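Local atomic coordinates of GARP domain-containing protein (Trypanosoma brucei brucei TREU927, PDB entry 6XZ6), a protein that acts as a trypanosome receptor for the complement regulator factor H and increases transmission of the parasite to tsetse flies. Residues A[12-17]-A[132-137]; A[23-28]-A[144-149]; A[102-107]-A[175-180]; A[109-114]-A[168-173]. All blocks are in the same frame, centred on the assembly; numbering follows the deposited sequence.

In the fold
The four contacts lie along one half of a long, largely helical molecule, from near its middle (contacts 2 and 3) toward one end (contact 1). Contact 1 lies farthest out, about 29 Å from the centre of the chain; its centre is about 18 Å from that of contact 2, which uses the same helix 4-61, and the nearest atoms of the two are about 6 Å apart. Contacts 3 and 4 are successive layers between helices 67-125 and 165-208, with centres about 10 Å apart. L23 links contact 2 to both, packing on F107 and on Y111 and Y170, while R24 forms a salt bridge with E112. Factor H reaches both contact 1, for instance at Q12, and contact 4, for instance at E110 and E169.

Contact 1: A[12-17]-A[132-137]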
loop_
_atom_site.group_PDB
_atom_site.type_symbol
_atom_site.label_atom_id
_atom_site.label_comp_id
_atom_site.label_asym_id
_atom_site.label_seq_id
_atom_site.Cartn_x
_atom_site.Cartn_y
_atom_site.Cartn_z
ATOM N N GLN A 12 9.176 -3.288 -21.622
ATOM C CA GLN A 12 8.861 -4.294 -20.586
ATOM C C GLN A 12 9.653 -4.078 -19.305
ATOM O O GLN A 12 9.096 -4.271 -18.236
ATOM C CB GLN A 12 9.128 -5.727 -21.083
ATOM C CG GLN A 12 8.149 -6.250 -22.128
ATOM C CD GLN A 12 8.662 -7.486 -22.818
ATOM O OE1 GLN A 12 9.614 -8.168 -22.385
ATOM N NE2 GLN A 12 8.033 -7.793 -23.915
ATOM N N THR A 13 10.958 -3.760 -19.405
ATOM C CA THR A 13 11.837 -3.577 -18.237
ATOM C C THR A 13 11.411 -2.320 -17.454
ATOM O O THR A 13 11.399 -2.355 -16.234
ATOM C CB THR A 13 13.327 -3.624 -18.649
ATOM O OG1 THR A 13 13.556 -4.852 -19.323
ATOM C CG2 THR A 13 14.278 -3.550 -17.455
ATOM N N LYS A 14 11.005 -1.245 -18.176
ATOM C CA LYS A 14 10.501 0.008 -17.636
ATOM C C LYS A 14 9.210 -0.241 -16.844
ATOM O O LYS A 14 9.067 0.302 -15.763
ATOM C CB LYS A 14 10.236 0.998 -18.782
ATOM C CG LYS A 14 11.437 1.844 -19.210
ATOM C CD LYS A 14 11.127 2.593 -20.470
ATOM C CE LYS A 14 12.107 3.692 -20.786
ATOM N NZ LYS A 14 11.732 4.431 -22.037
ATOM N N ALA A 15 8.284 -1.081 -17.368
ATOM C CA ALA A 15 7.010 -1.446 -16.727
ATOM C C ALA A 15 7.222 -2.208 -15.431
ATOM O O ALA A 15 6.526 -1.930 -14.469
ATOM C CB ALA A 15 6.167 -2.256 -17.670
ATOM N N LEU A 16 8.195 -3.137 -15.385
ATOM C CA LEU A 16 8.604 -3.893 -14.185
ATOM C C LEU A 16 9.163 -2.944 -13.123
ATOM O O LEU A 16 8.849 -3.064 -11.951
ATOM C CB LEU A 16 9.688 -4.949 -14.542
ATOM C CG LEU A 16 9.276 -6.175 -15.388
ATOM C CD1 LEU A 16 10.450 -7.060 -15.616
ATOM C CD2 LEU A 16 8.216 -6.997 -14.692
ATOM N N CYS A 17 9.968 -1.995 -13.555
ATOM C CA CYS A 17 10.628 -0.955 -12.766
ATOM C C CYS A 17 9.593 -0.001 -12.103
ATOM O O CYS A 17 9.705 0.281 -10.915
ATOM C CB CYS A 17 11.619 -0.208 -13.666
ATOM S SG CYS A 17 12.796 0.865 -12.810
ATOM N N LYS A 132 20.106 -3.386 -19.157
ATOM C CA LYS A 132 20.875 -3.823 -17.972
ATOM C C LYS A 132 21.093 -2.634 -17.045
ATOM O O LYS A 132 21.050 -2.815 -15.821
ATOM C CB LYS A 132 22.255 -4.372 -18.353
ATOM C CG LYS A 132 22.287 -5.784 -18.848
ATOM C CD LYS A 132 23.743 -6.177 -19.100
ATOM C CE LYS A 132 23.852 -7.504 -19.822
ATOM N NZ LYS A 132 25.114 -7.593 -20.608
ATOM N N GLN A 133 21.317 -1.415 -17.634
ATOM C CA GLN A 133 21.549 -0.202 -16.841
ATOM C C GLN A 133 20.296 0.274 -16.129
ATOM O O GLN A 133 20.387 0.677 -14.968
ATOM C CB GLN A 133 22.134 0.920 -17.684
ATOM C CG GLN A 133 22.526 2.128 -16.871
ATOM C CD GLN A 133 22.679 3.319 -17.730
ATOM O OE1 GLN A 133 21.709 3.904 -18.214
ATOM N NE2 GLN A 133 23.905 3.685 -17.946
ATOM N N LEU A 134 19.133 0.224 -16.820
ATOM C CA LEU A 134 17.840 0.629 -16.261
ATOM C C LEU A 134 17.457 -0.261 -15.075
ATOM O O LEU A 134 17.085 0.265 -14.029
ATOM C CB LEU A 134 16.747 0.653 -17.346
ATOM C CG LEU A 134 15.303 0.640 -16.846
ATOM C CD1 LEU A 134 14.854 1.997 -16.383
ATOM C CD2 LEU A 134 14.374 0.137 -17.900
ATOM N N ALA A 135 17.591 -1.605 -15.236
ATOM C CA ALA A 135 17.294 -2.603 -14.209
ATOM C C ALA A 135 18.276 -2.537 -13.009
ATOM O O ALA A 135 17.851 -2.791 -11.878
ATOM C CB ALA A 135 17.293 -3.982 -14.816
ATOM N N LYS A 136 19.572 -2.199 -13.247
ATOM C CA LYS A 136 20.567 -2.069 -12.173
ATOM C C LYS A 136 20.279 -0.838 -11.304
ATOM O O LYS A 136 20.453 -0.913 -10.084
ATOM C CB LYS A 136 21.996 -1.985 -12.719
ATOM C CG LYS A 136 22.770 -3.302 -12.642
ATOM C CD LYS A 136 24.130 -3.203 -13.360
ATOM C CE LYS A 136 24.426 -4.393 -14.255
ATOM N NZ LYS A 136 25.130 -3.983 -15.504
ATOM N N GLU A 137 19.820 0.279 -11.925
ATOM C CA GLU A 137 19.461 1.538 -11.270
ATOM C C GLU A 137 18.186 1.399 -10.442
ATOM O O GLU A 137 17.970 2.148 -9.493
ATOM C CB GLU A 137 19.231 2.619 -12.329
ATOM C CG GLU A 137 20.469 3.394 -12.754
ATOM C CD GLU A 137 20.343 4.127 -14.085
ATOM O OE1 GLU A 137 19.218 4.527 -14.469
ATOM O OE2 GLU A 137 21.387 4.304 -14.751
#
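This is a small apolar contact between two parallel helical segments near one end of the molecule, where L134 of the short helix 129-137 lies beside T13 and K14 in the N-terminal part of helix 4-61. The segment axes run at 5° to each other and come within 9.9 Å, and L134 fills much of the gap. Its CG stands anti to the backbone N (chi1 162°), which carries the two methyls across to the other helix. CD2 does most of the touching: it lies 3.7 Å from T13 CG2 and 3.6 Å from K14 CG. T13 and L134 lie alongside, pointing opposite ways, whereas K14 runs across the leucine, offering the aliphatic base of a chain whose amino end runs off from the partner helix. T13 turns its methyl to the neighbouring helix, where CG2 also meets A135 CB at 4.0 Å; its OG1 is hydrogen-bonded to the carbonyl oxygen of E9, one turn back.

Within this helical bundle the contact is reinforced by a covalent link, the disulfide between C17 and C138, which fastens helix 4-61 to the residue directly after segment 132-137. L134 CD1 approaches that bridge, 4.3 Å from C17 SG. A135 also rests on A122 of helix 67-125, while Q12, on the same helix as T13, donates from NE2 to the carbonyl oxygen of E18 of the bound factor H chain.

Contact 2: A[23-28]-A[144-149]; sequences LRKLPL and DDVTPE
K25 and L26 of helix 4-61 meet V146, in the extended chain leading into helix 148-161, chiefly through apolar groups. V146 divides its branches between them. CG2 lies against the base of the lysine, 3.7 Å from K25 CB, with K25 CG equally near; the two run alongside in opposite senses. CG1, anti to the backbone N of V146 (chi1 -167°), reaches 4.0 Å from L26 CD2, and here the leucine lies across the valine. L26 sets out along the flank of its helix, but its end turns in to make this touch.

No hydrogen bond crosses the contact; the lysine bends at chi2 (57°), and its CE methylene lies 3.4 Å from D144 O. Its amino group makes no ion pair with D145: K25 NZ and D145 OD1 are 6.4 Å apart. Inside the loop, the D145 carboxylate folds back on the chain, where OD1 accepts a weak hydrogen bond from the N of V146. T147 then takes the N-cap position of helix 148-161, its OG1 accepting from the N of A150.

On the other segment the helix is kinked at P27, and R24 forms a salt bridge with E112 of helix 67-125 and also bonds to the carbonyl oxygens of C138 and A141. V146 is also touched by L29 of helix 4-61 and L181 of helix 165-208, and so packs against both long helices before P148 reaches A178 and E182 of helix 165-208.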
loop_
_atom_site.group_PDB
_atom_site.type_symbol
_atom_site.label_atom_id
_atom_site.label_comp_id
_atom_site.label_asym_id
_atom_site.label_seq_id
_atom_site.Cartn_x
_atom_site.Cartn_y
_atom_site.Cartn_z
ATOM N N LEU A 23 5.505 -0.861 -5.264
ATOM C CA LEU A 23 5.411 -1.927 -4.259
ATOM C C LEU A 23 6.365 -1.720 -3.080
ATOM O O LEU A 23 6.041 -2.094 -1.968
ATOM C CB LEU A 23 5.566 -3.335 -4.902
ATOM C CG LEU A 23 4.497 -3.705 -5.993
ATOM C CD1 LEU A 23 4.828 -4.968 -6.657
ATOM C CD2 LEU A 23 3.117 -3.825 -5.413
ATOM N N ARG A 24 7.496 -1.063 -3.285
ATOM C CA ARG A 24 8.424 -0.760 -2.194
ATOM C C ARG A 24 7.949 0.449 -1.376
ATOM O O ARG A 24 8.237 0.516 -0.186
ATOM C CB ARG A 24 9.830 -0.539 -2.745
ATOM C CG ARG A 24 10.366 -1.769 -3.441
ATOM C CD ARG A 24 11.541 -1.402 -4.290
ATOM N NE ARG A 24 12.083 -2.542 -5.032
ATOM C CZ ARG A 24 12.872 -2.437 -6.095
ATOM N NH1 ARG A 24 13.198 -1.241 -6.580
ATOM N NH2 ARG A 24 13.315 -3.519 -6.703
ATOM N N LYS A 25 7.202 1.385 -2.006
ATOM C CA LYS A 25 6.621 2.572 -1.376
ATOM C C LYS A 25 5.406 2.253 -0.547
ATOM O O LYS A 25 5.284 2.838 0.521
ATOM C CB LYS A 25 6.305 3.683 -2.404
ATOM C CG LYS A 25 5.821 5.030 -1.838
ATOM C CD LYS A 25 6.810 5.643 -0.835
ATOM C CE LYS A 25 6.520 7.072 -0.509
ATOM N NZ LYS A 25 7.144 7.461 0.783
ATOM N N LEU A 26 4.503 1.358 -1.010
ATOM C CA LEU A 26 3.280 0.978 -0.267
ATOM C C LEU A 26 3.486 0.690 1.241
ATOM O O LEU A 26 2.692 1.231 2.004
ATOM C CB LEU A 26 2.498 -0.195 -0.894
ATOM C CG LEU A 26 1.557 0.108 -2.057
ATOM C CD1 LEU A 26 0.816 -1.159 -2.491
ATOM C CD2 LEU A 26 0.563 1.190 -1.710
ATOM N N PRO A 27 4.462 -0.124 1.726
ATOM C CA PRO A 27 4.551 -0.370 3.180
ATOM C C PRO A 27 4.973 0.856 4.005
ATOM O O PRO A 27 4.662 0.951 5.206
ATOM C CB PRO A 27 5.603 -1.475 3.293
ATOM C CG PRO A 27 5.834 -1.967 1.978
ATOM C CD PRO A 27 5.492 -0.896 1.014
ATOM N N LEU A 28 5.704 1.782 3.365
ATOM C CA LEU A 28 6.178 3.018 3.978
ATOM C C LEU A 28 4.992 3.985 4.116
ATOM O O LEU A 28 4.808 4.604 5.148
ATOM C CB LEU A 28 7.305 3.630 3.130
ATOM C CG LEU A 28 8.368 2.691 2.520
ATOM C CD1 LEU A 28 9.276 3.463 1.563
ATOM C CD2 LEU A 28 9.190 2.018 3.582
ATOM N N ASP A 144 8.035 7.987 -5.395
ATOM C CA ASP A 144 7.827 9.168 -4.582
ATOM C C ASP A 144 6.472 9.148 -3.891
ATOM O O ASP A 144 6.368 9.572 -2.760
ATOM C CB ASP A 144 8.048 10.435 -5.423
ATOM C CG ASP A 144 9.500 10.626 -5.841
ATOM O OD1 ASP A 144 10.385 10.564 -4.962
ATOM O OD2 ASP A 144 9.748 10.835 -7.048
ATOM N N ASP A 145 5.451 8.636 -4.558
ATOM C CA ASP A 145 4.104 8.489 -4.011
ATOM C C ASP A 145 3.382 7.323 -4.706
ATOM O O ASP A 145 3.897 6.742 -5.675
ATOM C CB ASP A 145 3.298 9.813 -4.131
ATOM C CG ASP A 145 1.988 9.891 -3.318
ATOM O OD1 ASP A 145 1.811 9.063 -2.369
ATOM O OD2 ASP A 145 1.135 10.772 -3.636
ATOM N N VAL A 146 2.228 6.932 -4.149
ATOM C CA VAL A 146 1.338 5.911 -4.700
ATOM C C VAL A 146 -0.101 6.420 -4.514
ATOM O O VAL A 146 -0.552 6.725 -3.395
ATOM C CB VAL A 146 1.521 4.459 -4.174
ATOM C CG1 VAL A 146 0.772 3.462 -5.055
ATOM C CG2 VAL A 146 2.987 4.070 -4.093
ATOM N N THR A 147 -0.791 6.574 -5.640
ATOM C CA THR A 147 -2.189 6.965 -5.677
ATOM C C THR A 147 -2.909 5.760 -6.257
ATOM O O THR A 147 -2.299 5.052 -7.055
ATOM C CB THR A 147 -2.413 8.199 -6.581
ATOM O OG1 THR A 147 -1.950 7.922 -7.900
ATOM C CG2 THR A 147 -1.782 9.467 -6.030
ATOM N N PRO A 148 -4.195 5.519 -5.944
ATOM C CA PRO A 148 -4.916 4.418 -6.608
ATOM C C PRO A 148 -4.824 4.403 -8.145
ATOM O O PRO A 148 -4.687 3.341 -8.713
ATOM C CB PRO A 148 -6.360 4.620 -6.124
ATOM C CG PRO A 148 -6.202 5.260 -4.783
ATOM C CD PRO A 148 -5.084 6.240 -5.008
ATOM N N GLU A 149 -4.834 5.569 -8.797
ATOM C CA GLU A 149 -4.762 5.728 -10.255
ATOM C C GLU A 149 -3.393 5.330 -10.811
ATOM O O GLU A 149 -3.333 4.782 -11.915
ATOM C CB GLU A 149 -5.108 7.173 -10.694
ATOM C CG GLU A 149 -6.250 7.845 -9.923
ATOM C CD GLU A 149 -5.873 8.563 -8.630
ATOM O OE1 GLU A 149 -5.112 9.559 -8.703
ATOM O OE2 GLU A 149 -6.337 8.133 -7.545
#

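Contact 3: A[102-107]-A[175-180]; sequences RALDSF and NEAANK
One face of the F107 ring is covered by the methyl of A177. A177 CB sits 3.5 Å above the ring plane, displaced toward the rim on the CD2-CE2 side, and 3.7 Å from the ring centroid, a CH-pi contact 19° off the ring normal. The nearest ring atom is F107 CD2, 3.5 Å from A177 CB. With its CG anti to the backbone N (chi1 167°), the phenylalanine projects from helix 67-125 toward helix 165-208. The ring also touches E173 and A174 of that helix, and L23 and L26 of helix 4-61.

One turn earlier, L104 starts along the flank of its helix, and its methyls turn in to the partner. L104 CD2 packs 3.8 Å from A177 CB and lies 3.4 Å from the carbonyl oxygen of the same alanine, so A177 is flanked by a leucine methyl and an aromatic face. A103 adds the outer part of the contact: its CB meets K180 CG at 3.8 Å, against the aliphatic base of a lysine chain that bends at chi2 and carries its amino end away.

The small alanine lets the backbones come close, with the CA atoms of L104 and A177 6.1 Å apart and the segment axes crossing at -150°. L104 and F107 packing round A177 join two long, roughly antiparallel helices of the elongated helical bundle formed by this member of the glutamic acid/alanine-rich (GARP) family.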
loop_
_atom_site.group_PDB
_atom_site.type_symbol
_atom_site.label_atom_id
_atom_site.label_comp_id
_atom_site.label_asym_id
_atom_site.label_seq_id
_atom_site.Cartn_x
_atom_site.Cartn_y
_atom_site.Cartn_z
ATOM N N ARG A 102 -3.196 -3.601 6.393
ATOM C CA ARG A 102 -2.913 -5.035 6.413
ATOM C C ARG A 102 -3.116 -5.667 5.037
ATOM O O ARG A 102 -2.306 -6.489 4.615
ATOM C CB ARG A 102 -3.790 -5.743 7.447
ATOM C CG ARG A 102 -3.243 -7.104 7.857
ATOM C CD ARG A 102 -3.963 -7.765 9.001
ATOM N NE ARG A 102 -5.407 -7.883 8.817
ATOM C CZ ARG A 102 -6.300 -7.143 9.460
ATOM N NH1 ARG A 102 -5.904 -6.188 10.302
ATOM N NH2 ARG A 102 -7.599 -7.349 9.271
ATOM N N ALA A 103 -4.206 -5.298 4.357
ATOM C CA ALA A 103 -4.592 -5.791 3.039
ATOM C C ALA A 103 -3.536 -5.421 2.010
ATOM O O ALA A 103 -3.120 -6.258 1.211
ATOM C CB ALA A 103 -5.927 -5.179 2.658
ATOM N N LEU A 104 -3.079 -4.162 2.067
ATOM C CA LEU A 104 -2.069 -3.608 1.171
ATOM C C LEU A 104 -0.690 -4.177 1.444
ATOM O O LEU A 104 0.110 -4.322 0.526
ATOM C CB LEU A 104 -2.062 -2.092 1.283
ATOM C CG LEU A 104 -3.216 -1.364 0.585
ATOM C CD1 LEU A 104 -3.294 0.062 1.077
ATOM C CD2 LEU A 104 -3.073 -1.426 -0.938
ATOM N N ASP A 105 -0.438 -4.573 2.689
ATOM C CA ASP A 105 0.823 -5.163 3.074
ATOM C C ASP A 105 0.921 -6.601 2.583
ATOM O O ASP A 105 1.995 -7.033 2.193
ATOM C CB ASP A 105 1.051 -4.989 4.590
ATOM C CG ASP A 105 1.557 -3.595 4.992
ATOM O OD1 ASP A 105 1.297 -2.608 4.235
ATOM O OD2 ASP A 105 2.204 -3.482 6.054
ATOM N N SER A 106 -0.206 -7.320 2.533
ATOM C CA SER A 106 -0.281 -8.687 2.007
ATOM C C SER A 106 -0.057 -8.668 0.495
ATOM O O SER A 106 0.586 -9.571 -0.042
ATOM C CB SER A 106 -1.643 -9.291 2.311
ATOM O OG SER A 106 -1.743 -9.481 3.708
ATOM N N PHE A 107 -0.576 -7.620 -0.174
ATOM C CA PHE A 107 -0.457 -7.412 -1.604
ATOM C C PHE A 107 1.000 -7.153 -1.988
ATOM O O PHE A 107 1.524 -7.805 -2.895
ATOM C CB PHE A 107 -1.379 -6.263 -2.042
ATOM C CG PHE A 107 -1.142 -5.733 -3.427
ATOM C CD1 PHE A 107 -1.357 -6.536 -4.541
ATOM C CD2 PHE A 107 -0.697 -4.429 -3.622
ATOM C CE1 PHE A 107 -1.133 -6.043 -5.827
ATOM C CE2 PHE A 107 -0.490 -3.934 -4.908
ATOM C CZ PHE A 107 -0.691 -4.748 -5.998
ATOM N N ASN A 175 -6.043 -3.886 -8.929
ATOM C CA ASN A 175 -7.335 -3.202 -8.966
ATOM C C ASN A 175 -7.991 -3.251 -7.582
ATOM O O ASN A 175 -8.476 -2.229 -7.130
ATOM C CB ASN A 175 -8.254 -3.758 -10.068
ATOM C CG ASN A 175 -7.963 -3.227 -11.458
ATOM O OD1 ASN A 175 -7.352 -2.173 -11.651
ATOM N ND2 ASN A 175 -8.409 -3.937 -12.472
ATOM N N GLU A 176 -7.916 -4.393 -6.884
ATOM C CA GLU A 176 -8.402 -4.570 -5.515
ATOM C C GLU A 176 -7.613 -3.687 -4.553
ATOM O O GLU A 176 -8.201 -3.104 -3.652
ATOM C CB GLU A 176 -8.270 -6.035 -5.073
ATOM C CG GLU A 176 -9.576 -6.801 -5.092
ATOM C CD GLU A 176 -9.620 -7.980 -6.050
ATOM O OE1 GLU A 176 -8.904 -8.982 -5.808
ATOM O OE2 GLU A 176 -10.384 -7.904 -7.042
ATOM N N ALA A 177 -6.284 -3.588 -4.746
ATOM C CA ALA A 177 -5.375 -2.800 -3.919
ATOM C C ALA A 177 -5.552 -1.305 -4.134
ATOM O O ALA A 177 -5.420 -0.547 -3.178
ATOM C CB ALA A 177 -3.951 -3.206 -4.196
ATOM N N ALA A 178 -5.869 -0.872 -5.374
ATOM C CA ALA A 178 -6.167 0.524 -5.658
ATOM C C ALA A 178 -7.435 0.926 -4.874
ATOM O O ALA A 178 -7.458 2.015 -4.316
ATOM C CB ALA A 178 -6.374 0.725 -7.143
ATOM N N ASN A 179 -8.449 0.028 -4.751
ATOM C CA ASN A 179 -9.655 0.317 -3.955
ATOM C C ASN A 179 -9.350 0.346 -2.450
ATOM O O ASN A 179 -9.888 1.179 -1.725
ATOM C CB ASN A 179 -10.809 -0.663 -4.271
ATOM C CG ASN A 179 -11.348 -0.551 -5.684
ATOM O OD1 ASN A 179 -11.408 0.538 -6.281
ATOM N ND2 ASN A 179 -11.759 -1.679 -6.257
ATOM N N LYS A 180 -8.505 -0.566 -1.983
ATOM C CA LYS A 180 -8.103 -0.636 -0.589
ATOM C C LYS A 180 -7.276 0.609 -0.214
ATOM O O LYS A 180 -7.415 1.124 0.887
ATOM C CB LYS A 180 -7.315 -1.928 -0.331
ATOM C CG LYS A 180 -8.094 -2.960 0.443
ATOM C CD LYS A 180 -8.541 -4.128 -0.381
ATOM C CE LYS A 180 -9.503 -5.001 0.392
ATOM N NZ LYS A 180 -10.080 -6.072 -0.459
#

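Contact 4: A[109-114]-A[168-173]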
loop_
_atom_site.group_PDB
_atom_site.type_symbol
_atom_site.label_atom_id
_atom_site.label_comp_id
_atom_site.label_asym_id
_atom_site.label_seq_id
_atom_site.Cartn_x
_atom_site.Cartn_y
_atom_site.Cartn_z
ATOM N N SER A 109 3.639 -7.854 -0.212
ATOM C CA SER A 109 4.359 -9.072 0.142
ATOM C C SER A 109 4.276 -10.131 -0.957
ATOM O O SER A 109 5.271 -10.774 -1.257
ATOM C CB SER A 109 3.860 -9.618 1.474
ATOM O OG SER A 109 4.172 -10.994 1.568
ATOM N N GLU A 110 3.113 -10.271 -1.581
ATOM C CA GLU A 110 2.843 -11.237 -2.649
ATOM C C GLU A 110 3.665 -10.999 -3.904
ATOM O O GLU A 110 4.029 -11.976 -4.575
ATOM C CB GLU A 110 1.352 -11.190 -3.028
ATOM C CG GLU A 110 0.815 -12.476 -3.639
ATOM C CD GLU A 110 -0.560 -12.377 -4.279
ATOM O OE1 GLU A 110 -1.302 -11.411 -3.980
ATOM O OE2 GLU A 110 -0.887 -13.252 -5.113
ATOM N N TYR A 111 3.930 -9.711 -4.243
ATOM C CA TYR A 111 4.591 -9.348 -5.498
ATOM C C TYR A 111 5.958 -8.675 -5.439
ATOM O O TYR A 111 6.648 -8.736 -6.451
ATOM C CB TYR A 111 3.655 -8.449 -6.322
ATOM C CG TYR A 111 2.414 -9.164 -6.798
ATOM C CD1 TYR A 111 2.459 -10.028 -7.889
ATOM C CD2 TYR A 111 1.198 -8.997 -6.149
ATOM C CE1 TYR A 111 1.321 -10.694 -8.336
ATOM C CE2 TYR A 111 0.063 -9.694 -6.556
ATOM C CZ TYR A 111 0.132 -10.543 -7.653
ATOM O OH TYR A 111 -0.975 -11.210 -8.104
ATOM N N GLU A 112 6.345 -8.000 -4.340
ATOM C CA GLU A 112 7.606 -7.240 -4.362
ATOM C C GLU A 112 8.845 -8.082 -4.724
ATOM O O GLU A 112 9.630 -7.630 -5.560
ATOM C CB GLU A 112 7.840 -6.437 -3.078
ATOM C CG GLU A 112 8.869 -5.319 -3.220
ATOM C CD GLU A 112 10.330 -5.706 -3.104
ATOM O OE1 GLU A 112 11.184 -4.965 -3.639
ATOM O OE2 GLU A 112 10.625 -6.753 -2.484
ATOM N N SER A 113 9.019 -9.269 -4.126
ATOM C CA SER A 113 10.174 -10.140 -4.377
ATOM C C SER A 113 10.216 -10.694 -5.818
ATOM O O SER A 113 11.301 -10.997 -6.355
ATOM C CB SER A 113 10.183 -11.294 -3.383
ATOM O OG SER A 113 8.902 -11.906 -3.391
ATOM N N VAL A 114 9.025 -10.841 -6.423
ATOM C CA VAL A 114 8.875 -11.333 -7.784
ATOM C C VAL A 114 9.387 -10.254 -8.754
ATOM O O VAL A 114 10.300 -10.537 -9.522
ATOM C CB VAL A 114 7.419 -11.834 -8.088
ATOM C CG1 VAL A 114 7.232 -12.183 -9.573
ATOM C CG2 VAL A 114 7.058 -13.030 -7.201
ATOM N N GLU A 168 -1.777 -10.501 -15.911
ATOM C CA GLU A 168 -3.239 -10.374 -15.833
ATOM C C GLU A 168 -3.702 -10.536 -14.389
ATOM O O GLU A 168 -4.525 -9.748 -13.931
ATOM C CB GLU A 168 -3.944 -11.389 -16.767
ATOM C CG GLU A 168 -5.461 -11.347 -16.732
ATOM C CD GLU A 168 -6.173 -10.098 -17.218
ATOM O OE1 GLU A 168 -5.596 -9.359 -18.043
ATOM O OE2 GLU A 168 -7.327 -9.870 -16.792
ATOM N N GLU A 169 -3.145 -11.527 -13.654
ATOM C CA GLU A 169 -3.466 -11.734 -12.241
ATOM C C GLU A 169 -2.927 -10.562 -11.406
ATOM O O GLU A 169 -3.617 -10.132 -10.497
ATOM C CB GLU A 169 -3.001 -13.106 -11.768
ATOM C CG GLU A 169 -3.155 -13.395 -10.284
ATOM C CD GLU A 169 -2.035 -14.285 -9.775
ATOM O OE1 GLU A 169 -0.886 -13.797 -9.625
ATOM O OE2 GLU A 169 -2.303 -15.489 -9.568
ATOM N N TYR A 170 -1.789 -9.969 -11.776
ATOM C CA TYR A 170 -1.301 -8.763 -11.088
ATOM C C TYR A 170 -2.278 -7.615 -11.273
ATOM O O TYR A 170 -2.616 -6.981 -10.287
ATOM C CB TYR A 170 0.117 -8.336 -11.512
ATOM C CG TYR A 170 0.543 -7.048 -10.841
ATOM C CD1 TYR A 170 0.897 -7.024 -9.490
ATOM C CD2 TYR A 170 0.494 -5.838 -11.521
ATOM C CE1 TYR A 170 1.226 -5.827 -8.845
ATOM C CE2 TYR A 170 0.799 -4.635 -10.882
ATOM C CZ TYR A 170 1.151 -4.634 -9.537
ATOM O OH TYR A 170 1.476 -3.454 -8.909
ATOM N N LEU A 171 -2.775 -7.377 -12.495
ATOM C CA LEU A 171 -3.790 -6.343 -12.745
ATOM C C LEU A 171 -5.042 -6.555 -11.856
ATOM O O LEU A 171 -5.489 -5.606 -11.209
ATOM C CB LEU A 171 -4.189 -6.292 -14.243
ATOM C CG LEU A 171 -5.387 -5.399 -14.634
ATOM C CD1 LEU A 171 -5.102 -3.894 -14.349
ATOM C CD2 LEU A 171 -5.795 -5.621 -16.077
ATOM N N GLN A 172 -5.583 -7.783 -11.808
ATOM C CA GLN A 172 -6.758 -8.094 -11.008
ATOM C C GLN A 172 -6.534 -7.722 -9.542
ATOM O O GLN A 172 -7.356 -7.024 -8.970
ATOM C CB GLN A 172 -7.152 -9.564 -11.188
ATOM C CG GLN A 172 -7.641 -9.932 -12.611
ATOM C CD GLN A 172 -7.949 -11.420 -12.862
ATOM O OE1 GLN A 172 -7.696 -12.328 -12.031
ATOM N NE2 GLN A 172 -8.510 -11.708 -14.044
ATOM N N GLU A 173 -5.382 -8.101 -8.971
ATOM C CA GLU A 173 -4.958 -7.807 -7.585
ATOM C C GLU A 173 -4.663 -6.339 -7.363
ATOM O O GLU A 173 -4.954 -5.837 -6.278
ATOM C CB GLU A 173 -3.714 -8.634 -7.179
ATOM C CG GLU A 173 -3.864 -10.136 -7.343
ATOM C CD GLU A 173 -4.415 -10.932 -6.184
ATOM O OE1 GLU A 173 -3.806 -11.980 -5.861
ATOM O OE2 GLU A 173 -5.469 -10.537 -5.624
#
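The edge-to-face pair of Y111 and Y170 joins two roughly antiparallel helices of the bundle, 140° between the segment axes, in the part of the receptor that binds factor H. Y170 turns its edge to the face of Y111, with ring centroids 5.0 Å apart and planes at 82°. Y170 CD1 stands over the centre of the Y111 ring, 3.6 Å above its plane.

Beyond the ring, Y111 OH donates a hydrogen bond to E169 OE1 at 3.0 Å, approaching from above the carboxylate plane, 42° out of it. The other oxygen of this carboxylate, OE2, forms a salt bridge with K33 of the factor H chain, so one glutamate joins the tyrosine to the ligand. E173 bends at chi2 beside the same hydroxyl, its CG 3.2 Å from Y111 OH.

The E173 carboxylate lies close to that of E110, their planes nearly perpendicular. E110 OE1 and E173 OE1, both acceptors and not hydrogen-bonded to each other, are 3.2 Å apart. K34 of the factor H chain packs on E110.

The segment axes approach to 11.9 Å, a spacing that accommodates the two aromatic rings. L23 of helix 4-61 touches both tyrosines, and Y170 also packs on V19 of that helix, on A155 of helix 148-161 and edge-to-face with F115 of helix 67-125.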